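Local coordinates for protein methylglyoxal reductase (NADPH-dependent) (Candida albicans SC5314, PDB 6KWS) that probably reduces methylglyoxal with NADPH as the hydride donor, as a member of the dihydroflavonol-4-reductase group of the NAD(P)-dependent epimerase/dehydratase family, at residues A256-R267 / A305-L316. The protein carries 1 engineered substitution. Sequence-based numbering, arbitrary orientation.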
ATOM      1  N   ALA A 256     -11.512   9.776 -11.333  1.00 55.81           N
ATOM      2  CA  ALA A 256     -11.080   9.205 -10.072  1.00 54.01           C
ATOM      3  C   ALA A 256     -11.233  10.170  -8.903  1.00 55.56           C
ATOM      4  O   ALA A 256     -11.001   9.756  -7.763  1.00 57.16           O
ATOM      5  CB  ALA A 256      -9.627   8.729 -10.185  1.00 53.89           C
ATOM      6  N   LYS A 257     -11.638  11.424  -9.147  1.00 54.72           N
ATOM      7  CA  LYS A 257     -11.795  12.398  -8.068  1.00 53.32           C
ATOM      8  C   LYS A 257     -12.875  11.974  -7.084  1.00 53.44           C
ATOM      9  O   LYS A 257     -13.978  11.583  -7.480  1.00 53.16           O
ATOM     10  CB  LYS A 257     -12.138  13.776  -8.632  1.00 59.06           C
ATOM     11  CG  LYS A 257     -11.305  14.172  -9.825  1.00 63.82           C
ATOM     12  CD  LYS A 257     -11.787  15.465 -10.477  1.00 65.66           C
ATOM     13  CE  LYS A 257     -10.908  16.639 -10.037  1.00 71.57           C
ATOM     14  NZ  LYS A 257     -11.300  17.923 -10.695  1.00 79.88           N
ATOM     15  N   ASN A 258     -12.556  12.081  -5.792  1.00 48.85           N
ATOM     16  CA  ASN A 258     -13.466  11.716  -4.707  1.00 52.03           C
ATOM     17  C   ASN A 258     -13.907  10.261  -4.804  1.00 47.75           C
ATOM     18  O   ASN A 258     -15.019   9.914  -4.405  1.00 48.92           O
ATOM     19  CB  ASN A 258     -14.674  12.665  -4.644  1.00 51.04           C
ATOM     20  CG  ASN A 258     -14.270  14.072  -4.199  1.00 64.48           C
ATOM     21  OD1 ASN A 258     -13.946  14.296  -3.019  1.00 60.53           O
ATOM     22  ND2 ASN A 258     -14.215  15.011  -5.155  1.00 67.69           N
ATOM     23  N   GLN A 259     -13.033   9.409  -5.330  1.00 45.32           N
ATOM     24  CA  GLN A 259     -13.262   7.976  -5.381  1.00 48.71           C
ATOM     25  C   GLN A 259     -12.388   7.262  -4.357  1.00 46.19           C
ATOM     26  O   GLN A 259     -11.278   7.710  -4.044  1.00 42.29           O
ATOM     27  CB  GLN A 259     -12.980   7.405  -6.777  1.00 49.60           C
ATOM     28  CG  GLN A 259     -13.902   7.928  -7.870  1.00 52.93           C
ATOM     29  CD  GLN A 259     -15.372   7.850  -7.497  1.00 51.83           C
ATOM     30  OE1 GLN A 259     -15.858   6.833  -7.016  1.00 52.99           O
ATOM     31  NE2 GLN A 259     -16.078   8.952  -7.686  1.00 55.90           N
ATOM     32  N   ARG A 260     -12.920   6.159  -3.823  1.00 43.85           N
ATOM     33  CA  ARG A 260     -12.139   5.146  -3.119  1.00 39.44           C
ATOM     34  C   ARG A 260     -11.906   3.994  -4.082  1.00 40.55           C
ATOM     35  O   ARG A 260     -12.866   3.360  -4.528  1.00 47.54           O
ATOM     36  CB  ARG A 260     -12.865   4.613  -1.895  1.00 38.11           C
ATOM     37  CG  ARG A 260     -13.194   5.608  -0.840  1.00 37.35           C
ATOM     38  CD  ARG A 260     -14.071   4.880   0.148  1.00 33.55           C
ATOM     39  NE  ARG A 260     -13.316   4.275   1.238  1.00 37.28           N
ATOM     40  CZ  ARG A 260     -13.715   3.192   1.900  1.00 41.99           C
ATOM     41  NH1 ARG A 260     -14.853   2.585   1.560  1.00 35.22           N
ATOM     42  NH2 ARG A 260     -12.974   2.713   2.899  1.00 39.75           N
ATOM     43  N   ILE A 261     -10.651   3.715  -4.401  1.00 33.84           N
ATOM     44  CA  ILE A 261     -10.341   2.722  -5.413  1.00 36.61           C
ATOM     45  C   ILE A 261      -9.831   1.472  -4.710  1.00 38.08           C
ATOM     46  O   ILE A 261      -8.793   1.496  -4.035  1.00 37.46           O
ATOM     47  CB  ILE A 261      -9.346   3.264  -6.449  1.00 34.08           C
ATOM     48  CG1 ILE A 261     -10.008   4.369  -7.265  1.00 36.24           C
ATOM     49  CG2 ILE A 261      -9.019   2.222  -7.442  1.00 38.49           C
ATOM     50  CD1 ILE A 261      -9.212   5.626  -7.344  1.00 43.82           C
ATOM     51  N   LEU A 262     -10.575   0.385  -4.852  1.00 37.21           N
ATOM     52  CA  LEU A 262     -10.175  -0.890  -4.274  1.00 41.32           C
ATOM     53  C   LEU A 262      -9.136  -1.556  -5.183  1.00 41.86           C
ATOM     54  O   LEU A 262      -9.349  -1.691  -6.398  1.00 46.45           O
ATOM     55  CB  LEU A 262     -11.412  -1.765  -4.086  1.00 39.03           C
ATOM     56  CG  LEU A 262     -11.511  -2.753  -2.932  1.00 42.27           C
ATOM     57  CD1 LEU A 262     -12.934  -3.360  -2.862  1.00 39.96           C
ATOM     58  CD2 LEU A 262     -10.469  -3.835  -3.114  1.00 45.13           C
ATOM     59  N   LEU A 263      -8.004  -1.954  -4.611  1.00 33.45           N
ATOM     60  CA  LEU A 263      -6.965  -2.628  -5.378  1.00 32.72           C
ATOM     61  C   LEU A 263      -6.847  -4.050  -4.873  1.00 35.68           C
ATOM     62  O   LEU A 263      -6.283  -4.304  -3.800  1.00 31.61           O
ATOM     63  CB  LEU A 263      -5.633  -1.894  -5.322  1.00 31.67           C
ATOM     64  CG  LEU A 263      -5.671  -1.247  -6.705  1.00 39.83           C
ATOM     65  CD1 LEU A 263      -6.385   0.102  -6.643  1.00 40.52           C
ATOM     66  CD2 LEU A 263      -4.347  -1.191  -7.420  1.00 37.64           C
ATOM     67  N   ASN A 264      -7.406  -4.968  -5.659  1.00 39.44           N
ATOM     68  CA  ASN A 264      -7.350  -6.383  -5.347  1.00 33.34           C
ATOM     69  C   ASN A 264      -7.383  -7.176  -6.643  1.00 35.72           C
ATOM     70  O   ASN A 264      -8.270  -6.991  -7.480  1.00 43.49           O
ATOM     71  CB  ASN A 264      -8.499  -6.803  -4.434  1.00 30.73           C
ATOM     72  CG  ASN A 264      -8.392  -8.263  -4.018  1.00 32.23           C
ATOM     73  OD1 ASN A 264      -7.670  -8.595  -3.091  1.00 32.12           O
ATOM     74  ND2 ASN A 264      -9.095  -9.136  -4.716  1.00 30.38           N
ATOM     75  N   SER A 265      -6.408  -8.058  -6.794  1.00 31.47           N
ATOM     76  CA  SER A 265      -6.312  -8.951  -7.926  1.00 29.69           C
ATOM     77  C   SER A 265      -6.971 -10.312  -7.702  1.00 32.54           C
ATOM     78  O   SER A 265      -7.306 -10.993  -8.675  1.00 36.15           O
ATOM     79  CB  SER A 265      -4.839  -9.162  -8.255  1.00 32.06           C
ATOM     80  OG  SER A 265      -4.691  -9.805  -9.506  1.00 45.97           O
ATOM     81  N   GLY A 266      -7.129 -10.755  -6.465  1.00 25.76           N
ATOM     82  CA  GLY A 266      -7.620 -12.093  -6.252  1.00 26.16           C
ATOM     83  C   GLY A 266      -7.424 -12.516  -4.815  1.00 29.60           C
ATOM     84  O   GLY A 266      -7.118 -11.707  -3.940  1.00 32.59           O
ATOM     85  N   ARG A 267      -7.605 -13.807  -4.598  1.00 30.03           N
ATOM     86  CA  ARG A 267      -7.592 -14.383  -3.267  1.00 32.49           C
ATOM     87  C   ARG A 267      -6.440 -15.372  -3.163  1.00 32.55           C
ATOM     88  O   ARG A 267      -5.998 -15.946  -4.165  1.00 30.56           O
ATOM     89  CB  ARG A 267      -8.931 -15.071  -2.970  1.00 29.63           C
ATOM     90  CG  ARG A 267     -10.101 -14.126  -2.908  1.00 26.13           C
ATOM     91  CD  ARG A 267      -9.906 -13.092  -1.809  1.00 35.09           C
ATOM     92  NE  ARG A 267     -11.179 -12.675  -1.216  1.00 42.75           N
ATOM     93  CZ  ARG A 267     -11.299 -12.073  -0.030  1.00 43.43           C
ATOM     94  NH1 ARG A 267     -10.221 -11.817   0.707  1.00 34.73           N
ATOM     95  NH2 ARG A 267     -12.503 -11.735   0.427  1.00 40.53           N
ATOM     96  N   ALA A 305     -15.626 -13.656   1.646  1.00 40.76           N
ATOM     97  CA  ALA A 305     -16.495 -12.862   0.796  1.00 40.34           C
ATOM     98  C   ALA A 305     -15.895 -12.720  -0.600  1.00 38.35           C
ATOM     99  O   ALA A 305     -14.713 -12.974  -0.836  1.00 42.55           O
ATOM    100  CB  ALA A 305     -16.730 -11.476   1.389  1.00 36.58           C
ATOM    101  N   THR A 306     -16.737 -12.300  -1.527  1.00 40.67           N
ATOM    102  CA  THR A 306     -16.312 -11.909  -2.857  1.00 40.35           C
ATOM    103  C   THR A 306     -16.042 -10.415  -2.866  1.00 40.72           C
ATOM    104  O   THR A 306     -16.905  -9.621  -2.473  1.00 38.21           O
ATOM    105  CB  THR A 306     -17.388 -12.251  -3.885  1.00 38.86           C
ATOM    106  OG1 THR A 306     -17.639 -13.659  -3.843  1.00 42.94           O
ATOM    107  CG2 THR A 306     -16.940 -11.855  -5.263  1.00 36.36           C
ATOM    108  N   ILE A 307     -14.844 -10.041  -3.298  1.00 40.40           N
ATOM    109  CA  ILE A 307     -14.497  -8.637  -3.465  1.00 40.91           C
ATOM    110  C   ILE A 307     -14.949  -8.213  -4.847  1.00 41.41           C
ATOM    111  O   ILE A 307     -14.486  -8.764  -5.850  1.00 45.72           O
ATOM    112  CB  ILE A 307     -12.993  -8.402  -3.290  1.00 39.05           C
ATOM    113  CG1 ILE A 307     -12.582  -8.721  -1.856  1.00 38.28           C
ATOM    114  CG2 ILE A 307     -12.640  -6.977  -3.660  1.00 34.03           C
ATOM    115  CD1 ILE A 307     -11.117  -8.871  -1.720  1.00 35.78           C
ATOM    116  N   ASP A 308     -15.858  -7.245  -4.905  1.00 41.41           N
ATOM    117  CA  ASP A 308     -16.396  -6.774  -6.179  1.00 45.25           C
ATOM    118  C   ASP A 308     -15.786  -5.412  -6.491  1.00 43.66           C
ATOM    119  O   ASP A 308     -16.338  -4.372  -6.125  1.00 45.49           O
ATOM    120  CB  ASP A 308     -17.915  -6.704  -6.155  1.00 46.15           C
ATOM    121  CG  ASP A 308     -18.488  -6.242  -7.474  1.00 47.75           C
ATOM    122  OD1 ASP A 308     -17.730  -6.211  -8.469  1.00 47.76           O
ATOM    123  OD2 ASP A 308     -19.697  -5.917  -7.516  1.00 57.87           O
ATOM    124  N   ASP A 309     -14.653  -5.428  -7.199  1.00 42.37           N
ATOM    125  CA  ASP A 309     -13.928  -4.215  -7.562  1.00 41.75           C
ATOM    126  C   ASP A 309     -14.186  -3.794  -9.007  1.00 44.73           C
ATOM    127  O   ASP A 309     -13.334  -3.137  -9.619  1.00 44.98           O
ATOM    128  CB  ASP A 309     -12.426  -4.384  -7.296  1.00 45.62           C
ATOM    129  CG  ASP A 309     -11.776  -5.513  -8.122  1.00 51.01           C
ATOM    130  OD1 ASP A 309     -12.420  -6.555  -8.367  1.00 49.13           O
ATOM    131  OD2 ASP A 309     -10.591  -5.357  -8.506  1.00 53.83           O
ATOM    132  N   THR A 310     -15.369  -4.119  -9.547  1.00 45.65           N
ATOM    133  CA  THR A 310     -15.690  -3.786 -10.936  1.00 45.94           C
ATOM    134  C   THR A 310     -15.455  -2.306 -11.228  1.00 46.73           C
ATOM    135  O   THR A 310     -14.730  -1.955 -12.165  1.00 46.43           O
ATOM    136  CB  THR A 310     -17.137  -4.176 -11.250  1.00 42.72           C
ATOM    137  OG1 THR A 310     -17.412  -5.455 -10.675  1.00 51.71           O
ATOM    138  CG2 THR A 310     -17.349  -4.285 -12.737  1.00 41.16           C
ATOM    139  N   LYS A 311     -16.034  -1.424 -10.412  1.00 44.12           N
ATOM    140  CA  LYS A 311     -15.927   0.003 -10.679  1.00 42.86           C
ATOM    141  C   LYS A 311     -14.480   0.480 -10.582  1.00 47.23           C
ATOM    142  O   LYS A 311     -14.026   1.293 -11.402  1.00 46.84           O
ATOM    143  CB  LYS A 311     -16.844   0.758  -9.719  1.00 43.72           C
ATOM    144  CG  LYS A 311     -16.594   2.248  -9.644  1.00 51.74           C
ATOM    145  CD  LYS A 311     -15.782   2.614  -8.397  1.00 53.58           C
ATOM    146  CE  LYS A 311     -15.949   4.082  -8.099  1.00 60.10           C
ATOM    147  NZ  LYS A 311     -15.713   4.923  -9.332  1.00 64.76           N
ATOM    148  N   SER A 312     -13.729  -0.034  -9.604  1.00 47.69           N
ATOM    149  CA  SER A 312     -12.307   0.291  -9.531  1.00 44.99           C
ATOM    150  C   SER A 312     -11.560  -0.194 -10.773  1.00 44.96           C
ATOM    151  O   SER A 312     -10.734   0.533 -11.332  1.00 47.16           O
ATOM    152  CB  SER A 312     -11.700  -0.310  -8.264  1.00 45.13           C
ATOM    153  OG  SER A 312     -12.215   0.312  -7.103  1.00 39.88           O
ATOM    154  N   ARG A 313     -11.851  -1.411 -11.233  1.00 44.96           N
ATOM    155  CA  ARG A 313     -11.201  -1.909 -12.446  1.00 48.83           C
ATOM    156  C   ARG A 313     -11.582  -1.102 -13.683  1.00 50.00           C
ATOM    157  O   ARG A 313     -10.757  -0.934 -14.593  1.00 49.25           O
ATOM    158  CB  ARG A 313     -11.554  -3.363 -12.653  1.00 45.11           C
ATOM    159  CG  ARG A 313     -11.203  -4.187 -11.468  1.00 49.47           C
ATOM    160  CD  ARG A 313     -10.159  -5.177 -11.710  1.00 53.96           C
ATOM    161  NE  ARG A 313     -10.378  -6.352 -10.875  1.00 61.80           N
ATOM    162  CZ  ARG A 313      -9.650  -7.460 -10.884  1.00 57.63           C
ATOM    163  NH1 ARG A 313      -8.637  -7.549 -11.712  1.00 62.41           N
ATOM    164  NH2 ARG A 313      -9.950  -8.450 -10.060  1.00 62.65           N
ATOM    165  N   GLU A 314     -12.832  -0.640 -13.762  1.00 50.16           N
ATOM    166  CA  GLU A 314     -13.201   0.253 -14.850  1.00 52.11           C
ATOM    167  C   GLU A 314     -12.459   1.572 -14.735  1.00 51.33           C
ATOM    168  O   GLU A 314     -12.036   2.148 -15.743  1.00 54.16           O
ATOM    169  CB  GLU A 314     -14.710   0.504 -14.854  1.00 55.87           C
ATOM    170  CG  GLU A 314     -15.586  -0.735 -15.049  1.00 61.06           C
ATOM    171  CD  GLU A 314     -17.076  -0.383 -15.158  1.00 75.29           C
ATOM    172  OE1 GLU A 314     -17.447   0.806 -14.962  1.00 69.17           O
ATOM    173  OE2 GLU A 314     -17.876  -1.309 -15.430  1.00 81.17           O
ATOM    174  N   LEU A 315     -12.300   2.069 -13.515  1.00 46.91           N
ATOM    175  CA  LEU A 315     -11.656   3.357 -13.341  1.00 45.64           C
ATOM    176  C   LEU A 315     -10.205   3.311 -13.799  1.00 51.62           C
ATOM    177  O   LEU A 315      -9.689   4.303 -14.333  1.00 48.94           O
ATOM    178  CB  LEU A 315     -11.772   3.761 -11.877  1.00 46.26           C
ATOM    179  CG  LEU A 315     -11.815   5.232 -11.517  1.00 51.73           C
ATOM    180  CD1 LEU A 315     -12.608   6.045 -12.529  1.00 51.29           C
ATOM    181  CD2 LEU A 315     -12.432   5.327 -10.134  1.00 54.01           C
ATOM    182  N   LEU A 316      -9.547   2.156 -13.643  1.00 54.37           N
ATOM    183  CA  LEU A 316      -8.114   2.036 -13.904  1.00 51.99           C
ATOM    184  C   LEU A 316      -7.836   1.547 -15.318  1.00 48.28           C
ATOM    185  O   LEU A 316      -6.892   2.004 -15.964  1.00 50.72           O
ATOM    186  CB  LEU A 316      -7.460   1.095 -12.881  1.00 49.89           C
ATOM    187  CG  LEU A 316      -7.790   1.556 -11.468  1.00 51.66           C
ATOM    188  CD1 LEU A 316      -7.280   0.587 -10.415  1.00 43.91           C
ATOM    189  CD2 LEU A 316      -7.278   2.990 -11.215  1.00 46.09           C
TER
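Ser312 and Leu262 meet where a short helix crosses a strand, joined through a buried hydroxyl. The axes of helix 310-316 and strand 260-263 run nearly perpendicular, at 98°, and come within 7.2 Å. At this crossing Leu262 N donates to Ser312 OG over 2.8 Å, and Glu145 is a second hydrogen-bonding partner of the same oxygen. Apolar groups fill in beside it. The side chains of Leu315 and Ile261 cross at about a right angle, with Leu315 CD2 3.9 Å from Ile261 CG1; the same methyl also meets the bent chain of Gln259. Leu316 CD1 touches both Ile261 CG2 and Leu263 CD1.

Further along, the two branches of Ile307 have different partners. Its CG2 packs against the methyls of Leu262, while CD1, anti to CA (chi2 164°), sits 3.6 Å above the centre of the Arg267 guanidinium and also abuts the Asn264 side chain. Arg267 NH2 in turn donates to Ala305 O over 2.8 Å, arriving 44° out of the carbonyl plane; its NH1 forms a salt bridge with Glu136, so the two terminal nitrogens have separate partners.

The contact thus lays helix 310-316 across strand 260-269, while 305-309 runs back alongside the strand from Arg267 toward Leu262. In the Rossmann-type sheet this strand is flanked by strands 188-194 and 234-239. Helix 240-252 packs against Leu263 and Leu316, and strand 306-307 pairs in parallel with 142-143.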